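Uncharacterized protein (Staphylococcus aureus subsp. aureus Mu50, PDB 4QPV) is of unknown function but belongs to the DUF1672 family and has a fold built from a repeated kinked-helix-beta-beta-beta unit. Local coordinates at residues A[24-29]-A[158-162]; A[245-249]-A[284-288]; A[61-65]-A[187-192]. One frame throughout, in Å; residues are numbered along the deposited sequence. Where two conformers were deposited one is given.

Contact 1. Residues A[24-29]-A[158-162]; sequences ASKYVG and TENAI
T158 OG1 donates a short hydrogen bond of 2.6 Å to Y27 O, in the carbonyl plane. T158 OG1 also accepts from A161 N at 3.1 Å, a capping bond. T158 is thus the N-cap of helix 159-165, and its hydroxyl links the loop carbonyl to the first turn of the helix. A chi1 of 66° sets OG1 between the backbone N and the carbonyl carbon, and leaves T158 CG2 to lie against the loop carbonyls, 3.4 Å from S25 O. The apolar contacts flank this bond. A161 CB approaches the Y27 ring obliquely, 3.8 Å from CD2. G29 N lies over the centre of one face of that ring. V28 and N160 lie side by side, pointing the same way, with their CB atoms 3.7 Å apart. One water extends the polar link. It donates to A24 O and to Y27 O and accepts from T158 N at 3.0 Å. Further out, Y27 OH bonds to T271 O, and the Y27 ring packs on F32 and P274. Y27 O therefore receives two donors. The T158 hydroxyl is used both ways, so one side chain caps the helix and ties the loop to it, with apolar contacts alongside.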
loop_
_atom_site.group_PDB
_atom_site.type_symbol
_atom_site.label_atom_id
_atom_site.label_comp_id
_atom_site.label_asym_id
_atom_site.label_seq_id
_atom_site.Cartn_x
_atom_site.Cartn_y
_atom_site.Cartn_z
ATOM N N ALA A 24 -13.080 11.429 -5.585
ATOM C CA ALA A 24 -11.752 10.831 -5.449
ATOM C C ALA A 24 -10.699 11.539 -6.315
ATOM O O ALA A 24 -9.550 11.676 -5.883
ATOM C CB ALA A 24 -11.807 9.374 -5.812
ATOM N N SER A 25 -11.106 12.053 -7.499
ATOM C CA SER A 25 -10.196 12.768 -8.411
ATOM C C SER A 25 -9.678 14.096 -7.813
ATOM O O SER A 25 -8.642 14.598 -8.241
ATOM C CB SER A 25 -10.906 13.044 -9.736
ATOM O OG SER A 25 -12.007 13.906 -9.515
ATOM N N LYS A 26 -10.385 14.657 -6.840
ATOM C CA LYS A 26 -9.996 15.914 -6.229
ATOM C C LYS A 26 -9.464 15.723 -4.789
ATOM O O LYS A 26 -9.000 16.686 -4.167
ATOM C CB LYS A 26 -11.185 16.890 -6.266
ATOM C CG LYS A 26 -11.533 17.303 -7.699
ATOM C CD LYS A 26 -12.901 17.926 -7.847
ATOM C CE LYS A 26 -13.261 18.051 -9.314
ATOM N NZ LYS A 26 -14.647 18.549 -9.510
ATOM N N TYR A 27 -9.540 14.501 -4.256
ATOM C CA TYR A 27 -9.076 14.270 -2.897
ATOM C C TYR A 27 -7.541 14.088 -2.848
ATOM O O TYR A 27 -6.997 13.209 -3.516
ATOM C CB TYR A 27 -9.788 13.058 -2.314
ATOM C CG TYR A 27 -9.330 12.705 -0.915
ATOM C CD1 TYR A 27 -9.652 13.517 0.171
ATOM C CD2 TYR A 27 -8.634 11.523 -0.666
ATOM C CE1 TYR A 27 -9.257 13.184 1.463
ATOM C CE2 TYR A 27 -8.262 11.162 0.630
ATOM C CZ TYR A 27 -8.597 11.984 1.691
ATOM O OH TYR A 27 -8.255 11.636 2.971
ATOM N N VAL A 28 -6.862 14.937 -2.064
ATOM C CA VAL A 28 -5.407 14.885 -1.904
ATOM C C VAL A 28 -5.030 14.626 -0.415
ATOM O O VAL A 28 -3.882 14.830 -0.027
ATOM C CB VAL A 28 -4.682 16.136 -2.504
ATOM C CG1 VAL A 28 -4.872 16.202 -4.027
ATOM C CG2 VAL A 28 -5.110 17.450 -1.824
ATOM N N GLY A 29 -5.985 14.137 0.381
ATOM C CA GLY A 29 -5.739 13.838 1.792
ATOM C C GLY A 29 -6.198 14.903 2.768
ATOM O O GLY A 29 -5.942 14.786 3.974
ATOM N N THR A 158 -5.661 10.037 -6.144
ATOM C CA THR A 158 -4.588 10.941 -6.559
ATOM C C THR A 158 -3.276 10.441 -5.927
ATOM O O THR A 158 -3.299 9.712 -4.915
ATOM C CB THR A 158 -4.848 12.397 -6.121
ATOM O OG1 THR A 158 -4.800 12.457 -4.674
ATOM C CG2 THR A 158 -6.160 12.962 -6.676
ATOM N N GLU A 159 -2.143 10.876 -6.480
ATOM C CA GLU A 159 -0.842 10.511 -5.933
ATOM C C GLU A 159 -0.711 11.044 -4.495
ATOM O O GLU A 159 -0.210 10.325 -3.628
ATOM C CB GLU A 159 0.294 11.034 -6.836
ATOM C CG GLU A 159 0.366 10.318 -8.175
ATOM C CD GLU A 159 1.616 10.589 -8.994
ATOM O OE1 GLU A 159 2.668 9.983 -8.686
ATOM O OE2 GLU A 159 1.536 11.378 -9.964
ATOM N N ASN A 160 -1.193 12.274 -4.213
ATOM C CA ASN A 160 -1.094 12.823 -2.853
ATOM C C ASN A 160 -1.906 12.015 -1.861
ATOM O O ASN A 160 -1.436 11.765 -0.751
ATOM C CB ASN A 160 -1.537 14.271 -2.797
ATOM C CG ASN A 160 -0.462 15.246 -3.157
ATOM O OD1 ASN A 160 -0.621 16.057 -4.062
ATOM N ND2 ASN A 160 0.652 15.188 -2.453
ATOM N N ALA A 161 -3.115 11.577 -2.276
ATOM C CA ALA A 161 -3.965 10.785 -1.387
ATOM C C ALA A 161 -3.262 9.479 -0.991
ATOM O O ALA A 161 -3.259 9.140 0.190
ATOM C CB ALA A 161 -5.305 10.480 -2.065
ATOM N N ILE A 162 -2.649 8.761 -1.954
ATOM C CA ILE A 162 -2.015 7.478 -1.594
ATOM C C ILE A 162 -0.749 7.705 -0.729
ATOM O O ILE A 162 -0.493 6.922 0.190
ATOM C CB ILE A 162 -1.720 6.568 -2.822
ATOM C CG1 ILE A 162 -0.661 7.159 -3.747
ATOM C CG2 ILE A 162 -3.021 6.177 -3.606
ATOM C CD1 ILE A 162 -0.174 6.228 -4.841
HETATM O O HOH W 1 -7.845 10.604 -4.230
#

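Contact 2. Residues A[245-249]-A[284-288]; sequences SEVLK and VGVFN
A classic beta bulge at V286 and F287, both opposite V260, meets the C-terminal turns of helix 234-249 here. The chain changes direction at V286. S245 reaches this corner with its hydroxyl. S245 OG donates to G285 O at 2.9 Å, with the donor tilted 23° from the carbonyl plane. A chi1 of 175° carries OG away from the backbone N and out to the strand. CB of the same serine touches V284 CG1 at 3.6 Å. One turn on, L248 and V286 cross at about a right angle, and L248 CB rests 3.8 Å from V286 CG1. That methyl also lies over the centre of one face of the F287 ring, so it touches both the leucine and the phenylalanine. The ring comes obliquely to the helix backbone, with CE1 3.9 Å from K249 CA. K249 runs extended past the corner, and its CE lies 3.6 Å from V286 O. K249 NZ forms a salt bridge with E246 OE2 at 2.9 Å, from the syn side but out of the carboxylate plane. NZ also donates to a water, which in turn donates to G285 O at 2.7 Å. G285 O thus accepts from both the serine and this water.

Strand 259-265 flanks the corner: V284 pairs with L262 through the backbone, and V286 and F287 both pair with V260. L248 and V286 also pack on L262. V284 also touches I238 and M241, earlier in helix 234-249. F287 meets the H256 ring and I254 in the loop between that helix and strand 259-265.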
loop_
_atom_site.group_PDB
_atom_site.type_symbol
_atom_site.label_atom_id
_atom_site.label_comp_id
_atom_site.label_asym_id
_atom_site.label_seq_id
_atom_site.Cartn_x
_atom_site.Cartn_y
_atom_site.Cartn_z
ATOM N N SER A 245 -12.073 -6.886 -17.875
ATOM C CA SER A 245 -11.344 -8.100 -17.446
ATOM C C SER A 245 -10.936 -8.934 -18.670
ATOM O O SER A 245 -9.792 -9.398 -18.753
ATOM C CB SER A 245 -12.193 -8.955 -16.511
ATOM O OG SER A 245 -11.514 -10.165 -16.222
ATOM N N GLU A 246 -11.854 -9.090 -19.635
ATOM C CA GLU A 246 -11.558 -9.840 -20.860
ATOM C C GLU A 246 -10.412 -9.187 -21.645
ATOM O O GLU A 246 -9.524 -9.896 -22.109
ATOM C CB GLU A 246 -12.813 -10.002 -21.740
ATOM C CG GLU A 246 -13.848 -10.910 -21.079
ATOM C CD GLU A 246 -13.350 -12.279 -20.640
ATOM O OE1 GLU A 246 -12.755 -12.995 -21.475
ATOM O OE2 GLU A 246 -13.525 -12.623 -19.451
ATOM N N VAL A 247 -10.400 -7.849 -21.734
ATOM C CA VAL A 247 -9.325 -7.094 -22.391
ATOM C C VAL A 247 -7.970 -7.382 -21.666
ATOM O O VAL A 247 -6.988 -7.756 -22.317
ATOM C CB VAL A 247 -9.665 -5.579 -22.443
ATOM C CG1 VAL A 247 -8.444 -4.722 -22.824
ATOM C CG2 VAL A 247 -10.829 -5.322 -23.390
ATOM N N LEU A 248 -7.959 -7.286 -20.331
ATOM C CA LEU A 248 -6.772 -7.532 -19.497
ATOM C C LEU A 248 -6.211 -8.954 -19.670
ATOM O O LEU A 248 -4.993 -9.112 -19.810
ATOM C CB LEU A 248 -7.098 -7.249 -18.014
ATOM C CG LEU A 248 -7.366 -5.784 -17.691
ATOM C CD1 LEU A 248 -7.880 -5.613 -16.275
ATOM C CD2 LEU A 248 -6.115 -4.920 -17.925
ATOM N N LYS A 249 -7.088 -9.981 -19.725
ATOM C CA LYS A 249 -6.661 -11.382 -19.916
ATOM C C LYS A 249 -5.863 -11.584 -21.208
ATOM O O LYS A 249 -5.017 -12.489 -21.266
ATOM C CB LYS A 249 -7.851 -12.349 -19.920
ATOM C CG LYS A 249 -8.551 -12.482 -18.574
ATOM C CD LYS A 249 -9.856 -13.254 -18.727
ATOM C CE LYS A 249 -10.668 -13.185 -17.462
ATOM N NZ LYS A 249 -11.901 -14.011 -17.559
ATOM N N VAL A 284 -14.482 -8.123 -10.191
ATOM C CA VAL A 284 -14.379 -9.083 -11.300
ATOM C C VAL A 284 -12.972 -9.679 -11.288
ATOM O O VAL A 284 -11.990 -8.935 -11.335
ATOM C CB VAL A 284 -14.739 -8.492 -12.693
ATOM C CG1 VAL A 284 -14.530 -9.524 -13.789
ATOM C CG2 VAL A 284 -16.172 -7.959 -12.731
ATOM N N GLY A 285 -12.884 -11.012 -11.240
ATOM C CA GLY A 285 -11.590 -11.685 -11.277
ATOM C C GLY A 285 -10.929 -11.524 -12.637
ATOM O O GLY A 285 -11.617 -11.508 -13.667
ATOM N N VAL A 286 -9.598 -11.327 -12.649
ATOM C CA VAL A 286 -8.840 -11.234 -13.895
ATOM C C VAL A 286 -7.987 -12.521 -13.983
ATOM O O VAL A 286 -8.180 -13.329 -14.898
ATOM C CB VAL A 286 -8.006 -9.933 -14.044
ATOM C CG1 VAL A 286 -7.228 -9.934 -15.364
ATOM C CG2 VAL A 286 -8.895 -8.686 -13.932
ATOM N N PHE A 287 -7.080 -12.715 -13.004
ATOM C CA PHE A 287 -6.236 -13.908 -12.899
ATOM C C PHE A 287 -6.372 -14.492 -11.511
ATOM O O PHE A 287 -6.330 -13.748 -10.541
ATOM C CB PHE A 287 -4.748 -13.589 -13.190
ATOM C CG PHE A 287 -4.498 -12.895 -14.500
ATOM C CD1 PHE A 287 -4.896 -13.477 -15.705
ATOM C CD2 PHE A 287 -3.850 -11.666 -14.537
ATOM C CE1 PHE A 287 -4.669 -12.829 -16.915
ATOM C CE2 PHE A 287 -3.625 -11.020 -15.751
ATOM C CZ PHE A 287 -4.035 -11.607 -16.931
ATOM N N ASN A 288 -6.530 -15.812 -11.404
ATOM C CA ASN A 288 -6.646 -16.436 -10.086
ATOM C C ASN A 288 -5.938 -17.781 -10.071
ATOM O O ASN A 288 -6.077 -18.567 -11.009
ATOM C CB ASN A 288 -8.107 -16.577 -9.649
ATOM C CG ASN A 288 -8.234 -16.774 -8.161
ATOM O OD1 ASN A 288 -8.337 -17.899 -7.673
ATOM N ND2 ASN A 288 -8.176 -15.688 -7.400
HETATM O O HOH W 2 -13.229 -13.010 -15.192
#

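Contact 3. Residues A[61-65]-A[187-192]; sequences DNFGL and YKRYFQ
F63 and Y187 form a T-shaped (edge-to-face) pair, the edge of F63 toward the face of Y187. The ring planes stand at 83° and the centroids are 5.2 Å apart. F63 CD1 lies over the centre of the Y187 ring, 3.8 Å from CE2. Q192 N sits above the opposite face of that ring, offset toward its rim. Y187 CG is anti to the backbone N, chi1 175°, which sends the ring across to the end of helix 48-63. There Y187 OH donates to F63 O at 2.7 Å, in the carbonyl plane and on a lone pair. The tyrosine thus meets F63 twice, by its face and by its hydroxyl. L65 CD1 lies 3.7 Å from Y187 OH.

K188 works beside it. Its chain bends at chi2, -81°, and brings NZ over the last turn of helix 48-63. K188 NZ donates to N62 O at 2.9 Å from well above the carbonyl plane. K188 NZ also donates to Q192 OE1 at 2.8 Å, in the amide plane and on a lone pair. Two oxygens hold the ammonium group, and a third, D61 O, does so weakly. The Q192 amide is turned with OE1 toward the lysine. Q192 NE2 passes 3.7 Å from G64 CA, where the chain leaves the helix with positive phi. A water joins NE2 to D61 O.

The end of helix 48-63 and G64-L65 after it meet Y187 and K188 of helix 184-190, with Q192 beyond that helix. The side chains of D61 and N62 point away, D61 OD2 bonding to L109 N, and N62 to S111 N, L109 O and F58 O. F63 packs on L121 and V122 of helix 116-133, and L65 on V125. F63 and N62 also touch L184 of helix 184-190. I195 touches both L65 and Y187.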
loop_
_atom_site.group_PDB
_atom_site.type_symbol
_atom_site.label_atom_id
_atom_site.label_comp_id
_atom_site.label_asym_id
_atom_site.label_seq_id
_atom_site.Cartn_x
_atom_site.Cartn_y
_atom_site.Cartn_z
ATOM N N ASP A 61 16.388 0.577 11.371
ATOM C CA ASP A 61 16.761 -0.361 12.435
ATOM C C ASP A 61 16.145 -1.760 12.255
ATOM O O ASP A 61 16.839 -2.765 12.429
ATOM C CB ASP A 61 16.335 0.189 13.804
ATOM C CG ASP A 61 17.143 1.383 14.294
ATOM O OD1 ASP A 61 18.245 1.630 13.740
ATOM O OD2 ASP A 61 16.671 2.077 15.209
ATOM N N ASN A 62 14.864 -1.821 11.907
ATOM C CA ASN A 62 14.151 -3.095 11.838
ATOM C C ASN A 62 14.137 -3.769 10.473
ATOM O O ASN A 62 14.148 -4.997 10.436
ATOM C CB ASN A 62 12.706 -2.932 12.354
ATOM C CG ASN A 62 12.701 -2.637 13.839
ATOM O OD1 ASN A 62 13.124 -3.464 14.655
ATOM N ND2 ASN A 62 12.397 -1.399 14.214
ATOM N N PHE A 63 14.113 -3.016 9.376
ATOM C CA PHE A 63 14.036 -3.635 8.053
ATOM C C PHE A 63 15.274 -3.410 7.176
ATOM O O PHE A 63 15.396 -4.059 6.127
ATOM C CB PHE A 63 12.768 -3.161 7.317
ATOM C CG PHE A 63 11.517 -3.433 8.122
ATOM C CD1 PHE A 63 11.020 -4.727 8.253
ATOM C CD2 PHE A 63 10.875 -2.407 8.809
ATOM C CE1 PHE A 63 9.879 -4.983 9.020
ATOM C CE2 PHE A 63 9.744 -2.669 9.595
ATOM C CZ PHE A 63 9.263 -3.957 9.703
ATOM N N GLY A 64 16.189 -2.538 7.609
ATOM C CA GLY A 64 17.407 -2.246 6.853
ATOM C C GLY A 64 17.099 -1.474 5.583
ATOM O O GLY A 64 17.832 -1.569 4.594
ATOM N N LEU A 65 15.984 -0.725 5.598
ATOM C CA LEU A 65 15.538 0.055 4.449
ATOM C C LEU A 65 15.487 1.547 4.730
ATOM O O LEU A 65 15.112 1.972 5.831
ATOM C CB LEU A 65 14.148 -0.411 4.005
ATOM C CG LEU A 65 14.106 -1.822 3.386
ATOM C CD1 LEU A 65 12.682 -2.369 3.394
ATOM C CD2 LEU A 65 14.695 -1.827 1.964
ATOM N N TYR A 187 11.848 -12.235 8.691
ATOM C CA TYR A 187 12.262 -11.170 7.777
ATOM C C TYR A 187 13.793 -11.050 7.768
ATOM O O TYR A 187 14.403 -10.998 6.698
ATOM C CB TYR A 187 11.623 -9.811 8.150
ATOM C CG TYR A 187 12.140 -8.673 7.292
ATOM C CD1 TYR A 187 11.564 -8.391 6.053
ATOM C CD2 TYR A 187 13.243 -7.917 7.688
ATOM C CE1 TYR A 187 12.063 -7.379 5.236
ATOM C CE2 TYR A 187 13.762 -6.914 6.871
ATOM C CZ TYR A 187 13.155 -6.637 5.653
ATOM O OH TYR A 187 13.637 -5.642 4.839
ATOM N N LYS A 188 14.406 -10.990 8.962
ATOM C CA LYS A 188 15.858 -10.863 9.105
ATOM C C LYS A 188 16.600 -12.039 8.465
ATOM O O LYS A 188 17.586 -11.828 7.770
ATOM C CB LYS A 188 16.256 -10.728 10.592
ATOM C CG LYS A 188 15.802 -9.423 11.246
ATOM C CD LYS A 188 16.726 -8.257 10.928
ATOM C CE LYS A 188 16.348 -7.007 11.678
ATOM N NZ LYS A 188 16.873 -5.791 11.007
ATOM N N ARG A 189 16.095 -13.257 8.653
ATOM C CA ARG A 189 16.721 -14.473 8.140
ATOM C C ARG A 189 16.534 -14.672 6.623
ATOM O O ARG A 189 17.488 -15.052 5.946
ATOM C CB ARG A 189 16.165 -15.695 8.895
ATOM C CG ARG A 189 16.766 -17.033 8.476
ATOM C CD ARG A 189 16.152 -18.179 9.242
ATOM N NE ARG A 189 16.622 -19.469 8.736
ATOM C CZ ARG A 189 16.166 -20.645 9.152
ATOM N NH1 ARG A 189 15.215 -20.707 10.077
ATOM N NH2 ARG A 189 16.646 -21.768 8.635
ATOM N N TYR A 190 15.324 -14.456 6.101
ATOM C CA TYR A 190 15.050 -14.778 4.704
ATOM C C TYR A 190 14.984 -13.601 3.728
ATOM O O TYR A 190 15.220 -13.813 2.531
ATOM C CB TYR A 190 13.722 -15.543 4.615
ATOM C CG TYR A 190 13.733 -16.894 5.301
ATOM C CD1 TYR A 190 14.319 -18.003 4.694
ATOM C CD2 TYR A 190 13.111 -17.077 6.532
ATOM C CE1 TYR A 190 14.332 -19.247 5.322
ATOM C CE2 TYR A 190 13.106 -18.323 7.163
ATOM C CZ TYR A 190 13.714 -19.406 6.551
ATOM O OH TYR A 190 13.698 -20.637 7.165
ATOM N N PHE A 191 14.630 -12.386 4.191
ATOM C CA PHE A 191 14.409 -11.311 3.225
ATOM C C PHE A 191 15.394 -10.133 3.293
ATOM O O PHE A 191 15.816 -9.664 2.239
ATOM C CB PHE A 191 12.970 -10.810 3.355
ATOM C CG PHE A 191 11.957 -11.894 3.061
ATOM C CD1 PHE A 191 11.615 -12.216 1.748
ATOM C CD2 PHE A 191 11.325 -12.579 4.094
ATOM C CE1 PHE A 191 10.674 -13.219 1.475
ATOM C CE2 PHE A 191 10.379 -13.577 3.819
ATOM C CZ PHE A 191 10.064 -13.894 2.509
ATOM N N GLN A 192 15.759 -9.645 4.484
ATOM C CA GLN A 192 16.710 -8.525 4.561
ATOM C C GLN A 192 18.021 -8.809 3.763
ATOM O O GLN A 192 18.445 -7.902 3.031
ATOM C CB GLN A 192 17.044 -8.153 6.014
ATOM C CG GLN A 192 17.696 -6.778 6.118
ATOM C CD GLN A 192 17.732 -6.221 7.516
ATOM O OE1 GLN A 192 16.760 -6.310 8.276
ATOM N NE2 GLN A 192 18.821 -5.536 7.853
HETATM O O HOH W 3 18.969 -3.299 10.060
#

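The three contacts are separate, and no two of them touch. Contacts 1 and 3 lie on opposite sides of the chain's centre, with their own centres 31 Å apart and their nearest atoms about 16 Å apart. Along the chain their segments alternate, 24-29, 61-65, 158-162 and 187-192, so the two long-range connections cross. Contact 2 comes later, after both have closed. Its centre is 26 Å from that of contact 1 and 34 Å from that of contact 3, with nearest atoms about 18 Å and about 21 Å apart. The function is unknown, so none of the three can be placed relative to an active site. Each contact has a side-chain hydroxyl donating to a main-chain carbonyl.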